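Local structure of ethylbenzene dehydrogenase alpha-subunit (Aromatoleum aromaticum, 2IVF) at residues F232-M237 with V804-T809; R811-L816 with Y949-Y954. The protein is the alpha-subunit of a molybdenum enzyme of the molybdopterin oxidoreductase family, holding two pterin guanosine dinucleotides, a molybdenum atom and an iron/sulfur cluster. One frame throughout, in Å; residues are numbered along the deposited sequence.

Contact 1: F232-M237 with V804-T809; sequences FGKMHM and VFPTHT
F232, the last residue of helix 226-232, and G233 just beyond it meet the loop residues F805, P806 and T807, and the fit shows how a helix end can be covered by a distant loop largely through close packing. Packing is densest around the peptide that joins F232 to G233. CD of P806 comes within 3.2 Å of the carbonyl O of F232, with CG of the same ring close behind, while the methyl CG2 of T807 rests 3.5 Å from G233 N. G233 leaves the helix with positive phi (81°), a conformation glycine adopts readily. With no side chain in the way, G233 CA approaches P806 O at 3.5 Å in a CA-H...O contact. R953 NH2 also donates to P806 O, and to G233 O. P806 is itself the centre of an inverse gamma turn. OG1 of T807 is hydrogen-bonded to R811 O, the hydroxyl standing between backbone N and carbonyl carbon (chi1 59°), which leaves CG2 to do the packing.

The aromatic side is looser. F232 and F805 lie side by side and point the same way, but their rings are slid so far apart, with planes at 29°, that they barely overlap; CD1 of F232 and CE2 of F805 meet at 3.6 Å. K234, bent at chi2 and chi4, crosses both F805 and P806 at about a right angle and touches them lightly, CE standing 4.2 Å from F805 CD2. Its NZ reaches past them to E527, A781 O and H798. None of this is a solvent side, for every touching residue is buried. Helix 526-540 packs on P806 through E527, M528 and I531, so loop 804-809 lies between helix 526-540 and the end of helix 226-232.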
loop_
_atom_site.group_PDB
_atom_site.type_symbol
_atom_site.label_atom_id
_atom_site.label_comp_id
_atom_site.label_asym_id
_atom_site.label_seq_id
_atom_site.Cartn_x
_atom_site.Cartn_y
_atom_site.Cartn_z
ATOM N N PHE A 232 2.474 -4.790 -31.628
ATOM C CA PHE A 232 3.893 -5.060 -31.750
ATOM C C PHE A 232 4.248 -6.557 -31.829
ATOM O O PHE A 232 5.404 -6.918 -32.130
ATOM C CB PHE A 232 4.612 -4.454 -30.566
ATOM C CG PHE A 232 4.305 -2.991 -30.338
ATOM C CD1 PHE A 232 4.700 -2.032 -31.259
ATOM C CD2 PHE A 232 3.654 -2.576 -29.178
ATOM C CE1 PHE A 232 4.459 -0.693 -31.026
ATOM C CE2 PHE A 232 3.412 -1.222 -28.939
ATOM C CZ PHE A 232 3.816 -0.299 -29.878
ATOM N N GLY A 233 3.286 -7.417 -31.525
ATOM C CA GLY A 233 3.533 -8.866 -31.535
ATOM C C GLY A 233 4.201 -9.273 -30.238
ATOM O O GLY A 233 4.579 -10.405 -30.100
ATOM N N LYS A 234 4.339 -8.356 -29.265
ATOM C CA LYS A 234 4.894 -8.734 -27.963
ATOM C C LYS A 234 4.558 -7.718 -26.910
ATOM O O LYS A 234 4.175 -6.597 -27.222
ATOM C CB LYS A 234 6.421 -8.935 -28.028
ATOM C CG LYS A 234 7.240 -7.638 -28.144
ATOM C CD LYS A 234 7.230 -7.086 -29.532
ATOM C CE LYS A 234 8.265 -5.958 -29.713
ATOM N NZ LYS A 234 9.697 -6.421 -29.569
ATOM N N MET A 235 4.700 -8.110 -25.650
ATOM C CA MET A 235 4.345 -7.229 -24.565
ATOM C C MET A 235 5.398 -7.144 -23.495
ATOM O O MET A 235 5.281 -6.328 -22.622
ATOM C CB MET A 235 2.987 -7.595 -23.948
ATOM C CG MET A 235 2.939 -8.871 -23.191
ATOM S SD MET A 235 1.263 -9.234 -22.529
ATOM C CE MET A 235 0.558 -10.070 -23.937
ATOM N N HIS A 236 6.412 -7.989 -23.566
ATOM C CA HIS A 236 7.387 -8.057 -22.515
ATOM C C HIS A 236 8.464 -7.003 -22.725
ATOM O O HIS A 236 9.620 -7.320 -22.975
ATOM C CB HIS A 236 7.943 -9.452 -22.407
ATOM C CG HIS A 236 7.058 -10.351 -21.627
ATOM N ND1 HIS A 236 6.618 -10.024 -20.364
ATOM C CD2 HIS A 236 6.491 -11.539 -21.935
ATOM C CE1 HIS A 236 5.819 -10.982 -19.922
ATOM N NE2 HIS A 236 5.729 -11.916 -20.853
ATOM N N MET A 237 8.049 -5.748 -22.626
ATOM C CA MET A 237 8.924 -4.593 -22.848
ATOM C C MET A 237 8.788 -3.781 -21.598
ATOM O O MET A 237 7.725 -3.780 -20.994
ATOM C CB MET A 237 8.465 -3.782 -24.033
ATOM C CG MET A 237 8.347 -4.613 -25.324
ATOM S SD MET A 237 7.700 -3.570 -26.634
ATOM C CE MET A 237 5.962 -3.555 -26.200
ATOM N N VAL A 804 12.642 -5.732 -37.541
ATOM C CA VAL A 804 11.232 -6.030 -37.787
ATOM C C VAL A 804 10.520 -6.451 -36.505
ATOM O O VAL A 804 11.155 -6.876 -35.516
ATOM C CB VAL A 804 11.045 -7.119 -38.913
ATOM C CG1 VAL A 804 11.546 -6.587 -40.280
ATOM C CG2 VAL A 804 11.747 -8.446 -38.581
ATOM N N PHE A 805 9.194 -6.338 -36.529
ATOM C CA PHE A 805 8.367 -6.729 -35.419
ATOM C C PHE A 805 7.793 -8.091 -35.706
ATOM O O PHE A 805 7.553 -8.425 -36.873
ATOM C CB PHE A 805 7.200 -5.761 -35.262
ATOM C CG PHE A 805 7.583 -4.440 -34.747
ATOM C CD1 PHE A 805 8.079 -3.462 -35.598
ATOM C CD2 PHE A 805 7.449 -4.168 -33.410
ATOM C CE1 PHE A 805 8.406 -2.199 -35.100
ATOM C CE2 PHE A 805 7.789 -2.940 -32.900
ATOM C CZ PHE A 805 8.259 -1.953 -33.749
ATOM N N PRO A 806 7.577 -8.898 -34.644
ATOM C CA PRO A 806 7.006 -10.216 -34.893
ATOM C C PRO A 806 5.478 -10.185 -35.110
ATOM O O PRO A 806 4.698 -10.733 -34.302
ATOM C CB PRO A 806 7.421 -10.986 -33.651
ATOM C CG PRO A 806 7.331 -9.940 -32.556
ATOM C CD PRO A 806 7.887 -8.695 -33.205
ATOM N N THR A 807 5.068 -9.553 -36.206
ATOM C CA THR A 807 3.662 -9.357 -36.530
ATOM C C THR A 807 3.413 -9.823 -37.984
ATOM O O THR A 807 4.346 -9.983 -38.753
ATOM C CB THR A 807 3.232 -7.868 -36.448
ATOM O OG1 THR A 807 4.007 -7.070 -37.348
ATOM C CG2 THR A 807 3.310 -7.299 -35.069
ATOM N N HIS A 808 2.143 -10.048 -38.315
ATOM C CA HIS A 808 1.672 -10.280 -39.680
ATOM C C HIS A 808 2.388 -9.416 -40.743
ATOM O O HIS A 808 2.906 -9.945 -41.750
ATOM C CB HIS A 808 0.178 -10.001 -39.717
ATOM C CG HIS A 808 -0.509 -10.480 -40.955
ATOM N ND1 HIS A 808 -0.602 -11.818 -41.287
ATOM C CD2 HIS A 808 -1.165 -9.803 -41.933
ATOM C CE1 HIS A 808 -1.274 -11.942 -42.421
ATOM N NE2 HIS A 808 -1.638 -10.734 -42.828
ATOM N N THR A 809 2.369 -8.109 -40.518
ATOM C CA THR A 809 2.948 -7.092 -41.419
ATOM C C THR A 809 4.438 -6.837 -41.236
ATOM O O THR A 809 5.042 -6.053 -42.006
ATOM C CB THR A 809 2.272 -5.732 -41.226
ATOM O OG1 THR A 809 2.458 -5.276 -39.875
ATOM C CG2 THR A 809 0.778 -5.799 -41.586
#

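Contact 2: R811-L816 with Y949-Y954; sequences RAQFYL and YEQFRY
A type I beta turn from Y949 to F952, closed by the F952 N to Y949 O bond, presents Y949, Q951 and F952 to loop 811-816; Q813 meets the first two and L816 touches all three. CG of Q813 stands opposite the backbone N (chi1 -174°) and the chain runs straight on, carrying its amide to the turn. OE1 accepts from Q951 NE2 at 3.1 Å. That bond is nearly straight at the hydrogen (170°), yet the donor sits above the carbonyl plane of Q813, off its lone pairs, and the two amide planes are nearly perpendicular. T809 OG1 is a second partner of OE1. On the other side of the amide, NE2 binds Y815 O at 2.7 Å, a bond within its own loop that helps fix the rotation of the group, and it makes a weak bond to Y949 OH at 3.0 Å, approaching at the edge of the ring. The stronger partner of this hydroxyl is D817, while Q951 OE1 takes H808 N.

Beside the polar group, L816 spreads its two methyls. CD2 lies 3.7 Å from Q951 NE2 and 4.0 Å from Y949 CE2, whereas CD1 meets CZ of F952 at 3.9 Å, at the edge of that ring and in its plane. Y949 CD2 covers one face of F952, centred over the ring, so the two aromatics of the turn pack against each other. The result is a type I beta turn, in the loop between strands 915-917 and 969-975, held to loop 811-816 by side-chain bonds from one glutamine.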
loop_
_atom_site.group_PDB
_atom_site.type_symbol
_atom_site.label_atom_id
_atom_site.label_comp_id
_atom_site.label_asym_id
_atom_site.label_seq_id
_atom_site.Cartn_x
_atom_site.Cartn_y
_atom_site.Cartn_z
ATOM N N ARG A 811 5.557 -5.122 -38.998
ATOM C CA ARG A 811 5.604 -3.771 -38.483
ATOM C C ARG A 811 4.701 -3.592 -37.286
ATOM O O ARG A 811 3.977 -4.503 -36.879
ATOM C CB ARG A 811 5.231 -2.794 -39.586
ATOM C CG ARG A 811 6.264 -2.774 -40.691
ATOM C CD ARG A 811 5.680 -2.636 -42.097
ATOM N NE ARG A 811 6.818 -2.381 -42.963
ATOM C CZ ARG A 811 7.654 -3.312 -43.416
ATOM N NH1 ARG A 811 7.425 -4.600 -43.194
ATOM N NH2 ARG A 811 8.694 -2.950 -44.150
ATOM N N ALA A 812 4.822 -2.426 -36.644
ATOM C CA ALA A 812 3.935 -2.090 -35.541
ATOM C C ALA A 812 2.607 -1.858 -36.252
ATOM O O ALA A 812 2.513 -0.971 -37.080
ATOM C CB ALA A 812 4.395 -0.878 -34.826
ATOM N N GLN A 813 1.618 -2.668 -35.922
ATOM C CA GLN A 813 0.510 -2.912 -36.816
ATOM C C GLN A 813 -0.792 -2.445 -36.213
ATOM O O GLN A 813 -1.269 -3.026 -35.268
ATOM C CB GLN A 813 0.430 -4.382 -37.125
ATOM C CG GLN A 813 -0.606 -4.678 -38.150
ATOM C CD GLN A 813 -0.629 -6.107 -38.577
ATOM O OE1 GLN A 813 0.389 -6.796 -38.498
ATOM N NE2 GLN A 813 -1.784 -6.565 -39.059
ATOM N N PHE A 814 -1.318 -1.351 -36.752
ATOM C CA PHE A 814 -2.593 -0.802 -36.322
ATOM C C PHE A 814 -3.808 -1.305 -37.043
ATOM O O PHE A 814 -4.901 -1.147 -36.511
ATOM C CB PHE A 814 -2.509 0.694 -36.364
ATOM C CG PHE A 814 -1.449 1.193 -35.465
ATOM C CD1 PHE A 814 -1.688 1.291 -34.115
ATOM C CD2 PHE A 814 -0.184 1.419 -35.934
ATOM C CE1 PHE A 814 -0.708 1.655 -33.249
ATOM C CE2 PHE A 814 0.806 1.789 -35.062
ATOM C CZ PHE A 814 0.533 1.920 -33.715
ATOM N N TYR A 815 -3.615 -1.905 -38.216
ATOM C CA TYR A 815 -4.714 -2.513 -38.966
ATOM C C TYR A 815 -4.700 -4.039 -38.831
ATOM O O TYR A 815 -3.782 -4.699 -39.328
ATOM C CB TYR A 815 -4.649 -2.041 -40.407
ATOM C CG TYR A 815 -5.853 -2.389 -41.241
ATOM C CD1 TYR A 815 -7.111 -1.899 -40.926
ATOM C CD2 TYR A 815 -5.735 -3.186 -42.349
ATOM C CE1 TYR A 815 -8.236 -2.238 -41.707
ATOM C CE2 TYR A 815 -6.836 -3.519 -43.112
ATOM C CZ TYR A 815 -8.077 -3.037 -42.802
ATOM O OH TYR A 815 -9.176 -3.359 -43.595
ATOM N N LEU A 816 -5.699 -4.603 -38.145
ATOM C CA LEU A 816 -5.798 -6.074 -37.991
ATOM C C LEU A 816 -6.870 -6.555 -38.938
ATOM O O LEU A 816 -8.057 -6.375 -38.692
ATOM C CB LEU A 816 -6.098 -6.481 -36.557
ATOM C CG LEU A 816 -5.104 -5.880 -35.549
ATOM C CD1 LEU A 816 -5.557 -6.112 -34.095
ATOM C CD2 LEU A 816 -3.696 -6.442 -35.735
ATOM N N TYR A 949 -3.443 -15.806 -37.292
ATOM C CA TYR A 949 -2.794 -14.530 -37.520
ATOM C C TYR A 949 -1.538 -14.498 -36.665
ATOM O O TYR A 949 -1.569 -14.828 -35.487
ATOM C CB TYR A 949 -3.709 -13.397 -37.071
ATOM C CG TYR A 949 -3.658 -12.127 -37.859
ATOM C CD1 TYR A 949 -4.046 -12.116 -39.180
ATOM C CD2 TYR A 949 -3.287 -10.918 -37.256
ATOM C CE1 TYR A 949 -4.048 -10.979 -39.897
ATOM C CE2 TYR A 949 -3.297 -9.744 -37.973
ATOM C CZ TYR A 949 -3.672 -9.794 -39.309
ATOM O OH TYR A 949 -3.719 -8.694 -40.069
ATOM N N GLU A 950 -0.446 -14.040 -37.234
ATOM C CA GLU A 950 0.832 -14.116 -36.547
ATOM C C GLU A 950 0.774 -13.719 -35.084
ATOM O O GLU A 950 1.202 -14.480 -34.192
ATOM C CB GLU A 950 1.857 -13.252 -37.277
ATOM C CG GLU A 950 3.230 -13.493 -36.733
ATOM C CD GLU A 950 4.314 -13.506 -37.765
ATOM O OE1 GLU A 950 4.021 -13.540 -38.992
ATOM O OE2 GLU A 950 5.482 -13.496 -37.321
ATOM N N GLN A 951 0.259 -12.532 -34.820
ATOM C CA GLN A 951 0.309 -12.000 -33.457
ATOM C C GLN A 951 -0.876 -12.421 -32.584
ATOM O O GLN A 951 -0.975 -12.016 -31.439
ATOM C CB GLN A 951 0.420 -10.486 -33.453
ATOM C CG GLN A 951 -0.709 -9.719 -34.151
ATOM C CD GLN A 951 -0.236 -9.190 -35.471
ATOM O OE1 GLN A 951 0.193 -9.971 -36.323
ATOM N NE2 GLN A 951 -0.292 -7.876 -35.658
ATOM N N PHE A 952 -1.787 -13.200 -33.145
ATOM C CA PHE A 952 -2.894 -13.785 -32.389
ATOM C C PHE A 952 -2.474 -15.177 -31.954
ATOM O O PHE A 952 -2.491 -16.122 -32.751
ATOM C CB PHE A 952 -4.165 -13.823 -33.236
ATOM C CG PHE A 952 -4.717 -12.446 -33.614
ATOM C CD1 PHE A 952 -4.217 -11.276 -33.078
ATOM C CD2 PHE A 952 -5.779 -12.359 -34.502
ATOM C CE1 PHE A 952 -4.741 -10.043 -33.447
ATOM C CE2 PHE A 952 -6.303 -11.130 -34.888
ATOM C CZ PHE A 952 -5.793 -9.981 -34.362
ATOM N N ARG A 953 -2.077 -15.309 -30.695
ATOM C CA ARG A 953 -1.469 -16.564 -30.205
ATOM C C ARG A 953 -1.395 -16.620 -28.700
ATOM O O ARG A 953 -1.570 -15.614 -28.015
ATOM C CB ARG A 953 -0.069 -16.755 -30.761
ATOM C CG ARG A 953 0.922 -15.699 -30.332
ATOM C CD ARG A 953 2.094 -15.534 -31.348
ATOM N NE ARG A 953 2.696 -14.175 -31.304
ATOM C CZ ARG A 953 3.593 -13.729 -32.184
ATOM N NH1 ARG A 953 3.989 -14.505 -33.169
ATOM N NH2 ARG A 953 4.089 -12.505 -32.090
ATOM N N TYR A 954 -1.145 -17.813 -28.185
ATOM C CA TYR A 954 -0.969 -18.001 -26.772
ATOM C C TYR A 954 0.343 -18.709 -26.488
ATOM O O TYR A 954 0.667 -19.746 -27.088
ATOM C CB TYR A 954 -2.135 -18.804 -26.153
ATOM C CG TYR A 954 -1.856 -19.173 -24.706
ATOM C CD1 TYR A 954 -1.773 -18.187 -23.727
ATOM C CD2 TYR A 954 -1.579 -20.483 -24.326
ATOM C CE1 TYR A 954 -1.475 -18.506 -22.385
ATOM C CE2 TYR A 954 -1.304 -20.804 -22.985
ATOM C CZ TYR A 954 -1.231 -19.820 -22.036
ATOM O OH TYR A 954 -0.932 -20.115 -20.715
#

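From the N terminus, the chain first supplies 232-237, at the end of helix 226-232 in the molybdopterin oxidoreductase family region. Contact 1 closes a loop of 566 intervening residues when 804-809 arrives. Almost at once 811-816 follows, and contact 2 closes a shorter loop of 132 residues with 949-954; the two loops run in series, neither nesting nor crossing. Their centres are nonetheless about 7 Å apart, and they touch directly: H808 of contact 1 packs on the turn of contact 2, its CD2 lying 3.4 Å from Y949 OH. The loop between helices 796-800 and 819-824 thus links helix 226-232 with the loop that precedes strand 969-975.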